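Local coordinates for protein succinylglutamate desuccinylase/aspartoacylase (Ruegeria sp. TM1040, PDB 3NA6) that probably hydrolyses an amide bond of an N-acylated amino acid, as zinc-dependent relatives of the succinylglutamate desuccinylase/aspartoacylase family do, at residues P277-D282 with R303-L308; P104-N109 with T121-I126; E64-L69 with V88-Y93; F22-Y27 with W34-I39. All blocks are in the same frame, centred on the assembly; numbering follows the deposited sequence.

How the contacts relate
Contacts 2, 3 and 4 touch one another, with centres 13 to 17 Å apart. Contact 4 is a hairpin in the large mixed sheet. Contact 2 lies against it, where Val-122 CG1 is 3.6 Å from Leu-25 CD2. Contact 3 meets the same hairpin through Tyr-93, whose CE2 is 3.5 Å from Met-38 O. His-59, Glu-62 and His-145 face one vacant point that may be an empty metal site. Asn-109 OD1 of contact 2 hydrogen-bonds with His-59 NE2, and Pro-66 of contact 3 lies near this group. Contact 1 stands apart in a beta-rich region near the C-terminus, its centre 49 Å from that of contact 4 and 35 Å from that of contact 3.

Contact 1 (P277-D282 with R303-L308); sequences PVQEGD and RRSGVL
An antiparallel beta ladder pairs strand 277-278 with the start of strand 306-312, and a type II turn from Gln-279 to Asp-282 follows. Val-278 and Gly-306 form the hydrogen-bonded pair. Val-278 N donates to Gly-306 O at 2.7 Å, and Gly-306 N returns a bond to Val-278 O at 2.9 Å. Both bonds are nearly straight. Pro-277 and Val-307 are the adjacent non-hydrogen-bonded pair, and Val-307 CG1 lies 4.0 Å from Pro-277 CA. Val-278 puts CG2 over the backbone of Gly-306, which has no side chain on that face. Ile-326 also packs on Val-278. The turn is held by Asp-282 N bonding to Gln-279 O and by Gln-279 N bonding to Asp-282 OD2 from above the carboxylate plane. Gly-281 takes the positive phi (84°) of this turn. The Glu-280 side chain runs along 303-304, with CG 3.4 Å from Arg-303 O. Arg-304 NE lies 3.5 Å above the Arg-303 guanidinium plane, offset toward its rim. Arg-304 NH2 hydrogen-bonds to Ile-326 O. Ser-305 extends the pairing through its side chain. Its OG lies beside its own backbone N (chi1 -60°) and accepts from Glu-280 N at 3.1 Å.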
# COMPACT_ATOMS: atom_id res chain seq x y z
N PRO A 277 -9.69 33.84 25.11
CA PRO A 277 -11.11 34.19 25.06
C PRO A 277 -11.66 34.51 23.66
O PRO A 277 -10.93 34.93 22.77
CB PRO A 277 -11.20 35.43 25.97
CG PRO A 277 -9.86 36.03 25.95
CD PRO A 277 -8.85 34.94 25.61
N VAL A 278 -12.96 34.27 23.48
CA VAL A 278 -13.69 34.73 22.30
C VAL A 278 -15.07 35.21 22.72
O VAL A 278 -15.64 34.71 23.69
CB VAL A 278 -13.88 33.59 21.25
CG1 VAL A 278 -12.54 33.04 20.80
CG2 VAL A 278 -14.77 32.48 21.82
N GLN A 279 -15.58 36.21 22.02
CA GLN A 279 -16.94 36.70 22.23
C GLN A 279 -17.86 36.06 21.20
O GLN A 279 -17.42 35.70 20.08
CB GLN A 279 -16.99 38.22 22.06
CG GLN A 279 -16.18 38.98 23.10
CD GLN A 279 -16.74 38.80 24.50
OE1 GLN A 279 -16.12 38.15 25.36
NE2 GLN A 279 -17.94 39.35 24.73
N GLU A 280 -19.13 35.95 21.56
CA GLU A 280 -20.14 35.42 20.64
C GLU A 280 -20.05 36.14 19.30
O GLU A 280 -19.95 37.33 19.26
CB GLU A 280 -21.54 35.60 21.24
CG GLU A 280 -22.66 35.00 20.39
CD GLU A 280 -24.03 35.40 20.88
OE1 GLU A 280 -24.38 36.60 20.77
OE2 GLU A 280 -24.76 34.53 21.38
N GLY A 281 -20.04 35.39 18.20
CA GLY A 281 -19.92 36.00 16.86
C GLY A 281 -18.51 36.31 16.39
O GLY A 281 -18.31 36.60 15.23
N ASP A 282 -17.51 36.26 17.28
CA ASP A 282 -16.12 36.37 16.86
C ASP A 282 -15.73 35.20 15.94
O ASP A 282 -16.19 34.06 16.09
CB ASP A 282 -15.15 36.33 18.06
CG ASP A 282 -15.10 37.64 18.85
OD1 ASP A 282 -15.77 38.63 18.47
OD2 ASP A 282 -14.36 37.66 19.86
N ARG A 303 -20.51 30.67 18.64
CA ARG A 303 -21.95 30.68 18.90
C ARG A 303 -22.25 31.30 20.27
O ARG A 303 -23.37 31.72 20.54
CB ARG A 303 -22.51 29.25 18.82
CG ARG A 303 -22.24 28.38 20.07
CD ARG A 303 -22.25 26.87 19.76
NE ARG A 303 -21.83 26.05 20.91
CZ ARG A 303 -22.58 25.79 21.99
NH1 ARG A 303 -23.80 26.29 22.11
NH2 ARG A 303 -22.09 25.04 22.97
N ARG A 304 -21.23 31.38 21.12
CA ARG A 304 -21.34 32.03 22.44
C ARG A 304 -19.96 32.45 22.94
O ARG A 304 -18.93 32.03 22.41
CB ARG A 304 -21.91 31.04 23.43
CG ARG A 304 -20.98 29.85 23.61
CD ARG A 304 -21.61 28.81 24.48
NE ARG A 304 -20.67 27.75 24.76
CZ ARG A 304 -20.69 26.99 25.86
NH1 ARG A 304 -21.63 27.17 26.80
NH2 ARG A 304 -19.77 26.05 26.03
N SER A 305 -19.93 33.24 24.01
CA SER A 305 -18.67 33.70 24.56
C SER A 305 -17.99 32.61 25.37
O SER A 305 -18.63 31.74 25.95
CB SER A 305 -18.90 34.93 25.41
OG SER A 305 -19.47 35.96 24.61
N GLY A 306 -16.67 32.66 25.41
CA GLY A 306 -15.93 31.68 26.18
C GLY A 306 -14.45 31.71 25.91
O GLY A 306 -13.88 32.77 25.58
N VAL A 307 -13.83 30.54 26.07
CA VAL A 307 -12.41 30.31 25.76
C VAL A 307 -12.29 29.07 24.86
O VAL A 307 -13.12 28.17 24.91
CB VAL A 307 -11.57 30.14 27.03
CG1 VAL A 307 -11.64 31.42 27.93
CG2 VAL A 307 -12.00 28.90 27.83
N LEU A 308 -11.26 29.02 24.03
CA LEU A 308 -11.06 27.90 23.15
C LEU A 308 -10.49 26.75 23.95
O LEU A 308 -9.41 26.86 24.58
CB LEU A 308 -10.11 28.30 22.03
CG LEU A 308 -9.82 27.23 21.02
CD1 LEU A 308 -10.99 27.09 20.04
CD2 LEU A 308 -8.50 27.55 20.32

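Contact 2 (P104-N109 with T121-I126); sequences PIDRGN and TVTQKI
Asp-106 grips the first turn of helix 122-134 with both carboxylate oxygens. Its OD1 accepts from Thr-123 OG1 at 2.7 Å through the syn lone pair. Its OD2 accepts from Thr-123 N at 2.9 Å, also on the syn side and 16° out of the carboxylate plane. One threonine thus holds the carboxylate by two bonds and limits its rotation. OD1 takes a further bond on its anti side from Gly-108 N at 2.8 Å, which makes an Asx turn. With CG between the backbone N and the carbonyl carbon (chi1 49°), OD1 lies within reach of Gly-108 N as well as of Thr-123. The N-terminal end of the helix would probably favour the negative charge. Thr-121 CB packs against Asp-106 OD2 at 3.3 Å. A capping box with Gln-124 positions Thr-121 and the helix start: Thr-121 N donates to Gln-124 OE1 at 2.9 Å, while the return bond from Gln-124 N to Thr-121 OG1 is weak. The side chains of Ile-105 and Val-122 cross at about a right angle, with Ile-105 CD1 4.1 Å from Val-122 CG2. The loop 104-109, which follows helix 93-97, is thereby fastened to helix 122-134, whose Val-122 and Ile-126 pack on Leu-25 of strand 17-26.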
# COMPACT_ATOMS: atom_id res chain seq x y z
N PRO A 104 -3.38 -1.09 14.01
CA PRO A 104 -3.22 -1.50 12.63
C PRO A 104 -3.66 -2.97 12.37
O PRO A 104 -3.93 -3.31 11.24
CB PRO A 104 -1.73 -1.31 12.41
CG PRO A 104 -1.12 -1.59 13.70
CD PRO A 104 -2.10 -1.14 14.73
N ILE A 105 -3.79 -3.80 13.41
CA ILE A 105 -4.24 -5.18 13.24
C ILE A 105 -5.72 -5.24 12.86
O ILE A 105 -6.08 -5.96 11.94
CB ILE A 105 -3.98 -6.04 14.53
CG1 ILE A 105 -2.48 -6.08 14.89
CG2 ILE A 105 -4.49 -7.49 14.35
CD1 ILE A 105 -2.16 -6.67 16.35
N ASP A 106 -6.58 -4.47 13.53
CA ASP A 106 -8.03 -4.56 13.36
C ASP A 106 -8.75 -3.20 13.30
O ASP A 106 -9.97 -3.13 13.30
CB ASP A 106 -8.60 -5.42 14.49
CG ASP A 106 -8.09 -4.98 15.88
OD1 ASP A 106 -7.86 -3.76 16.09
OD2 ASP A 106 -7.90 -5.85 16.76
N ARG A 107 -8.00 -2.12 13.23
CA ARG A 107 -8.56 -0.79 13.24
C ARG A 107 -9.35 -0.55 14.54
O ARG A 107 -10.15 0.37 14.63
CB ARG A 107 -9.47 -0.62 12.01
CG ARG A 107 -9.36 0.72 11.32
CD ARG A 107 -8.36 0.70 10.16
NE ARG A 107 -6.99 0.89 10.63
CZ ARG A 107 -5.90 0.70 9.89
NH1 ARG A 107 -5.98 0.31 8.63
NH2 ARG A 107 -4.70 0.89 10.44
N GLY A 108 -9.10 -1.35 15.56
CA GLY A 108 -9.86 -1.23 16.80
C GLY A 108 -9.55 0.04 17.58
O GLY A 108 -8.39 0.36 17.85
N ASN A 109 -10.62 0.75 17.93
CA ASN A 109 -10.55 1.81 18.93
C ASN A 109 -10.79 1.16 20.29
O ASN A 109 -11.93 0.76 20.62
CB ASN A 109 -11.60 2.89 18.67
CG ASN A 109 -11.52 4.04 19.67
OD1 ASN A 109 -10.81 3.95 20.68
ND2 ASN A 109 -12.21 5.14 19.38
N THR A 121 -11.22 -9.99 17.99
CA THR A 121 -10.01 -9.36 17.46
C THR A 121 -9.01 -9.11 18.59
O THR A 121 -9.34 -9.22 19.75
CB THR A 121 -10.35 -8.02 16.75
OG1 THR A 121 -10.84 -7.05 17.71
CG2 THR A 121 -11.37 -8.26 15.65
N VAL A 122 -7.75 -8.83 18.24
CA VAL A 122 -6.73 -8.49 19.24
C VAL A 122 -7.26 -7.41 20.21
O VAL A 122 -7.17 -7.55 21.43
CB VAL A 122 -5.40 -8.10 18.58
CG1 VAL A 122 -4.48 -7.50 19.61
CG2 VAL A 122 -4.74 -9.38 17.95
N THR A 123 -7.81 -6.33 19.66
CA THR A 123 -8.29 -5.22 20.49
C THR A 123 -9.39 -5.67 21.46
O THR A 123 -9.43 -5.26 22.61
CB THR A 123 -8.76 -4.05 19.59
OG1 THR A 123 -7.63 -3.57 18.80
CG2 THR A 123 -9.30 -2.86 20.43
N GLN A 124 -10.28 -6.53 20.98
CA GLN A 124 -11.35 -7.06 21.81
C GLN A 124 -10.83 -7.97 22.91
O GLN A 124 -11.39 -7.99 24.00
CB GLN A 124 -12.36 -7.83 20.96
CG GLN A 124 -13.10 -6.95 20.02
CD GLN A 124 -14.11 -7.70 19.22
OE1 GLN A 124 -13.81 -8.72 18.59
NE2 GLN A 124 -15.33 -7.22 19.27
N LYS A 125 -9.81 -8.77 22.60
CA LYS A 125 -9.14 -9.66 23.59
C LYS A 125 -8.41 -8.85 24.68
O LYS A 125 -8.49 -9.19 25.87
CB LYS A 125 -8.17 -10.61 22.88
CG LYS A 125 -8.88 -11.70 22.00
CD LYS A 125 -7.88 -12.36 21.08
CE LYS A 125 -8.22 -13.76 20.70
NZ LYS A 125 -7.33 -14.22 19.60
N ILE A 126 -7.77 -7.74 24.31
CA ILE A 126 -7.22 -6.79 25.28
C ILE A 126 -8.33 -6.29 26.22
O ILE A 126 -8.20 -6.36 27.45
CB ILE A 126 -6.47 -5.61 24.61
CG1 ILE A 126 -5.25 -6.12 23.84
CG2 ILE A 126 -6.00 -4.60 25.63
CD1 ILE A 126 -4.51 -5.03 22.97

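Contact 3 (E64-L69 with V88-Y93); sequences EGPVAL and VPYFNY
The Tyr-90 ring is the flat group of this contact, with Pro-66 CB approaching it obliquely. The nearest ring atom is CE1, 3.9 Å from Pro-66 CB. One face of the ring carries its own neighbour Pro-89, whose CB stands 4.1 Å above the plane and over the centre. Phe-96 also stacks with Tyr-90. The phenol OH has its hydrogen-bond partners outside the two segments: Gln-70 NE2 of the same chain and Ser-289 O of a third subunit. These two bonds tie the hydroxyl end of Tyr-90 to both chains.

The backbones come closest at the two prolines, with Pro-66 CA 4.6 Å from Pro-89 CA. Pro-66 CG lies 3.4 Å from Pro-89 O, and its CB is next nearest to the same oxygen. Leu-69 comes from one helical turn further on. Its CB meets Pro-89 CB at 3.9 Å. The CG of Leu-69 lies beside its own backbone N (chi1 -65°), and CD1 lies 4.1 Å from both Pro-89 CA and Val-88 O. Pro-89 therefore meets both Pro-66 and Leu-69, and the contact between the segments is essentially apolar.

All five touching residues are buried. Thr-293 and Pro-290 of the third subunit pack on Pro-89 and Tyr-90, so the contact lies at a subunit interface. Within the chain, helix 64-75 is joined to the loop that leads from strand 83-88 to helix 93-97. Leu-69 also reaches Leu-54 of strand 51-55 and Leu-229 of helix 219-235, while Val-88 packs on Ile-39 and Ile-41 of strand 36-46.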
# COMPACT_ATOMS: atom_id res chain seq x y z
N GLU A 64 1.42 11.80 26.76
CA GLU A 64 1.73 12.27 28.11
C GLU A 64 1.65 11.14 29.15
O GLU A 64 2.53 11.00 30.02
CB GLU A 64 0.81 13.41 28.57
CG GLU A 64 1.10 14.83 28.01
CD GLU A 64 0.61 15.04 26.58
OE1 GLU A 64 -0.04 14.10 26.04
OE2 GLU A 64 0.84 16.15 26.02
N GLY A 65 0.58 10.35 29.10
CA GLY A 65 0.39 9.27 30.06
C GLY A 65 1.52 8.25 29.95
O GLY A 65 2.14 7.89 30.94
N PRO A 66 1.82 7.83 28.73
CA PRO A 66 2.93 6.90 28.57
C PRO A 66 4.28 7.37 29.16
O PRO A 66 5.00 6.56 29.75
CB PRO A 66 2.99 6.73 27.06
CG PRO A 66 1.55 6.77 26.67
CD PRO A 66 0.99 7.88 27.51
N VAL A 67 4.62 8.64 29.00
CA VAL A 67 5.84 9.18 29.61
C VAL A 67 5.75 9.06 31.14
O VAL A 67 6.69 8.58 31.79
CB VAL A 67 6.09 10.63 29.17
CG1 VAL A 67 7.23 11.26 29.99
CG2 VAL A 67 6.41 10.67 27.67
N ALA A 68 4.65 9.54 31.72
CA ALA A 68 4.47 9.52 33.18
C ALA A 68 4.51 8.10 33.74
O ALA A 68 5.09 7.86 34.82
CB ALA A 68 3.15 10.23 33.58
N LEU A 69 3.93 7.16 32.99
CA LEU A 69 3.82 5.76 33.45
C LEU A 69 5.12 5.01 33.25
O LEU A 69 5.48 4.18 34.12
CB LEU A 69 2.63 5.03 32.79
CG LEU A 69 1.25 5.60 33.20
CD1 LEU A 69 0.07 5.04 32.36
CD2 LEU A 69 1.01 5.29 34.70
N VAL A 88 0.49 -0.12 32.97
CA VAL A 88 0.48 -0.52 31.54
C VAL A 88 0.60 0.79 30.74
O VAL A 88 -0.40 1.42 30.42
CB VAL A 88 -0.83 -1.23 31.21
CG1 VAL A 88 -0.90 -1.69 29.74
CG2 VAL A 88 -1.04 -2.43 32.16
N PRO A 89 1.83 1.22 30.46
CA PRO A 89 2.01 2.53 29.78
C PRO A 89 1.46 2.57 28.36
O PRO A 89 1.10 3.63 27.88
CB PRO A 89 3.52 2.74 29.77
CG PRO A 89 4.13 1.57 30.49
CD PRO A 89 3.10 0.54 30.73
N TYR A 90 1.45 1.41 27.71
CA TYR A 90 1.00 1.29 26.33
C TYR A 90 -0.17 0.29 26.25
O TYR A 90 0.01 -0.89 26.03
CB TYR A 90 2.16 0.85 25.44
CG TYR A 90 3.48 1.54 25.65
CD1 TYR A 90 3.58 2.92 25.61
CD2 TYR A 90 4.65 0.80 25.79
CE1 TYR A 90 4.84 3.57 25.74
CE2 TYR A 90 5.90 1.42 25.91
CZ TYR A 90 5.99 2.83 25.91
OH TYR A 90 7.23 3.44 26.03
N PHE A 91 -1.37 0.79 26.49
CA PHE A 91 -2.59 0.00 26.66
C PHE A 91 -3.02 -0.64 25.33
O PHE A 91 -3.11 -1.85 25.22
CB PHE A 91 -3.62 0.95 27.23
CG PHE A 91 -4.93 0.34 27.70
CD1 PHE A 91 -5.13 -1.01 27.83
CD2 PHE A 91 -5.95 1.20 28.04
CE1 PHE A 91 -6.34 -1.49 28.28
CE2 PHE A 91 -7.16 0.72 28.51
CZ PHE A 91 -7.36 -0.60 28.62
N ASN A 92 -3.29 0.15 24.30
CA ASN A 92 -3.44 -0.45 22.97
C ASN A 92 -2.07 -0.51 22.35
O ASN A 92 -1.70 0.31 21.49
CB ASN A 92 -4.40 0.31 22.06
CG ASN A 92 -4.73 -0.47 20.81
OD1 ASN A 92 -4.05 -1.46 20.49
ND2 ASN A 92 -5.81 -0.08 20.13
N TYR A 93 -1.32 -1.51 22.79
CA TYR A 93 0.08 -1.61 22.45
C TYR A 93 0.32 -1.60 20.94
O TYR A 93 1.16 -0.84 20.45
CB TYR A 93 0.73 -2.79 23.16
CG TYR A 93 2.22 -2.92 22.85
CD1 TYR A 93 3.10 -1.90 23.14
CD2 TYR A 93 2.71 -4.06 22.24
CE1 TYR A 93 4.44 -2.02 22.86
CE2 TYR A 93 4.05 -4.18 21.94
CZ TYR A 93 4.90 -3.16 22.26
OH TYR A 93 6.22 -3.30 21.96

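Contact 4 (F22-Y27 with W34-I39); sequences FLKLPY and WGSVMI
Ser-36 OG is gripped by two partners and lies beside Lys-24. It accepts from a water at 2.6 Å, and the same water accepts from Lys-24 NZ at 3.0 Å. It also hydrogen-bonds to Gly-320 O of a fourth subunit. The lysine chain starts out extended, with CG opposite its backbone N (chi1 -170°), then bends at chi3 and chi4, which brings NZ to the water. The same ammonium makes a cation-pi contact with Phe-261 of the fourth subunit.

Selenomethionine Met-38 lies alongside Lys-24 and points the same way, its SE 3.6 Å from Lys-24 CG. On the other side of Met-38 comes Phe-22, whose CD1 packs on Met-38 CB. The methyl CE of Met-38 comes to the same side of the ring, 4.0 Å from Phe-22 CD2.

The two strands form an antiparallel beta hairpin. Leu-23 with Ile-39 and Leu-25 with Val-37 are the hydrogen-bonded pairs. Each pair exchanges two backbone bonds, such as Val-37 N to Leu-25 O at 2.8 Å. A fifth bond, Tyr-27 N to Gly-35 O at 2.8 Å, continues the ladder towards the loop that joins the strands. On the face opposite Lys-24 and Met-38, Leu-23 CB meets Ile-39 CB at 3.9 Å. Val-37 CG2 touches Tyr-27 CD2 at 3.8 Å.

That apolar face is covered by helices. Leu-23 packs on Tyr-129 and Leu-25 on Lys-125 of helix 122-134. Val-37 and Ile-39 rest on Tyr-93 of helix 93-97. Strand 17-26 is flanked by strand 8-9 and strand 36-46 in the large mixed sheet, and strand 83-88 lies beyond the latter.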
# COMPACT_ATOMS: atom_id res chain seq x y z
N PHE A 22 5.37 -8.82 30.64
CA PHE A 22 4.46 -8.67 29.52
C PHE A 22 3.16 -9.42 29.72
O PHE A 22 3.13 -10.43 30.38
CB PHE A 22 5.10 -9.17 28.22
CG PHE A 22 6.48 -8.61 28.00
CD1 PHE A 22 6.65 -7.35 27.42
CD2 PHE A 22 7.60 -9.29 28.45
CE1 PHE A 22 7.91 -6.80 27.28
CE2 PHE A 22 8.86 -8.74 28.31
CZ PHE A 22 9.00 -7.50 27.72
N LEU A 23 2.09 -8.89 29.14
CA LEU A 23 0.90 -9.66 28.88
C LEU A 23 1.07 -10.29 27.48
O LEU A 23 1.09 -9.59 26.46
CB LEU A 23 -0.33 -8.74 28.91
CG LEU A 23 -0.52 -7.96 30.22
CD1 LEU A 23 -1.78 -7.13 30.16
CD2 LEU A 23 -0.56 -8.88 31.41
N LYS A 24 1.25 -11.59 27.44
CA LYS A 24 1.39 -12.31 26.19
C LYS A 24 0.03 -12.66 25.60
O LYS A 24 -0.73 -13.48 26.14
CB LYS A 24 2.21 -13.57 26.41
CG LYS A 24 2.65 -14.32 25.15
CD LYS A 24 3.74 -15.39 25.53
CE LYS A 24 3.40 -16.80 25.08
NZ LYS A 24 2.00 -17.33 25.29
N LEU A 25 -0.28 -12.01 24.49
CA LEU A 25 -1.53 -12.26 23.78
C LEU A 25 -1.17 -13.01 22.52
O LEU A 25 -0.54 -12.44 21.63
CB LEU A 25 -2.18 -10.91 23.46
CG LEU A 25 -3.36 -10.79 22.52
CD1 LEU A 25 -4.40 -11.78 22.91
CD2 LEU A 25 -3.83 -9.33 22.61
N PRO A 26 -1.53 -14.29 22.44
CA PRO A 26 -1.25 -15.01 21.21
C PRO A 26 -1.84 -14.33 19.98
O PRO A 26 -2.97 -13.90 20.01
CB PRO A 26 -1.90 -16.37 21.44
CG PRO A 26 -1.97 -16.52 22.92
CD PRO A 26 -2.25 -15.13 23.41
N TYR A 27 -1.07 -14.25 18.91
CA TYR A 27 -1.49 -13.56 17.68
C TYR A 27 -0.81 -14.25 16.49
O TYR A 27 0.35 -13.98 16.18
CB TYR A 27 -1.17 -12.05 17.77
CG TYR A 27 -1.36 -11.26 16.50
CD1 TYR A 27 -2.45 -11.49 15.66
CD2 TYR A 27 -0.45 -10.26 16.14
CE1 TYR A 27 -2.60 -10.78 14.49
CE2 TYR A 27 -0.60 -9.54 14.97
CZ TYR A 27 -1.68 -9.81 14.14
OH TYR A 27 -1.85 -9.11 12.96
N TRP A 34 3.29 -18.49 14.90
CA TRP A 34 3.21 -18.83 16.32
C TRP A 34 3.62 -17.61 17.12
O TRP A 34 4.53 -17.68 17.96
CB TRP A 34 4.21 -19.96 16.57
CG TRP A 34 3.87 -20.90 17.68
CD1 TRP A 34 3.16 -20.64 18.82
CD2 TRP A 34 4.27 -22.28 17.76
NE1 TRP A 34 3.09 -21.78 19.61
CE2 TRP A 34 3.77 -22.79 18.98
CE3 TRP A 34 5.05 -23.11 16.94
CZ2 TRP A 34 3.98 -24.11 19.38
CZ3 TRP A 34 5.25 -24.40 17.32
CH2 TRP A 34 4.72 -24.90 18.54
N GLY A 35 3.03 -16.47 16.82
CA GLY A 35 3.46 -15.18 17.39
C GLY A 35 2.54 -14.67 18.49
O GLY A 35 1.54 -15.32 18.83
N SER A 36 2.92 -13.51 19.04
CA SER A 36 2.24 -12.87 20.16
C SER A 36 2.35 -11.35 20.10
O SER A 36 3.27 -10.79 19.48
CB SER A 36 2.84 -13.32 21.51
OG SER A 36 3.23 -14.68 21.49
N VAL A 37 1.42 -10.68 20.75
CA VAL A 37 1.58 -9.27 21.10
C VAL A 37 2.04 -9.29 22.54
O VAL A 37 1.37 -9.84 23.37
CB VAL A 37 0.28 -8.52 20.97
CG1 VAL A 37 0.47 -7.04 21.40
CG2 VAL A 37 -0.21 -8.57 19.53
N MSE A 38 3.21 -8.73 22.81
CA MSE A 38 3.81 -8.70 24.13
C MSE A 38 3.57 -7.33 24.79
O MSE A 38 4.35 -6.41 24.62
CB MSE A 38 5.32 -9.00 24.01
CG MSE A 38 5.61 -10.33 23.35
SE MSE A 38 5.20 -11.83 24.55
CE MSE A 38 6.94 -11.90 25.45
N ILE A 39 2.48 -7.20 25.54
CA ILE A 39 2.10 -5.88 26.09
C ILE A 39 2.91 -5.57 27.37
O ILE A 39 2.78 -6.29 28.33
CB ILE A 39 0.61 -5.84 26.43
CG1 ILE A 39 -0.22 -6.20 25.21
CG2 ILE A 39 0.20 -4.44 26.95
CD1 ILE A 39 -1.72 -6.17 25.48
O HOH W 1 1.56 -16.45 22.46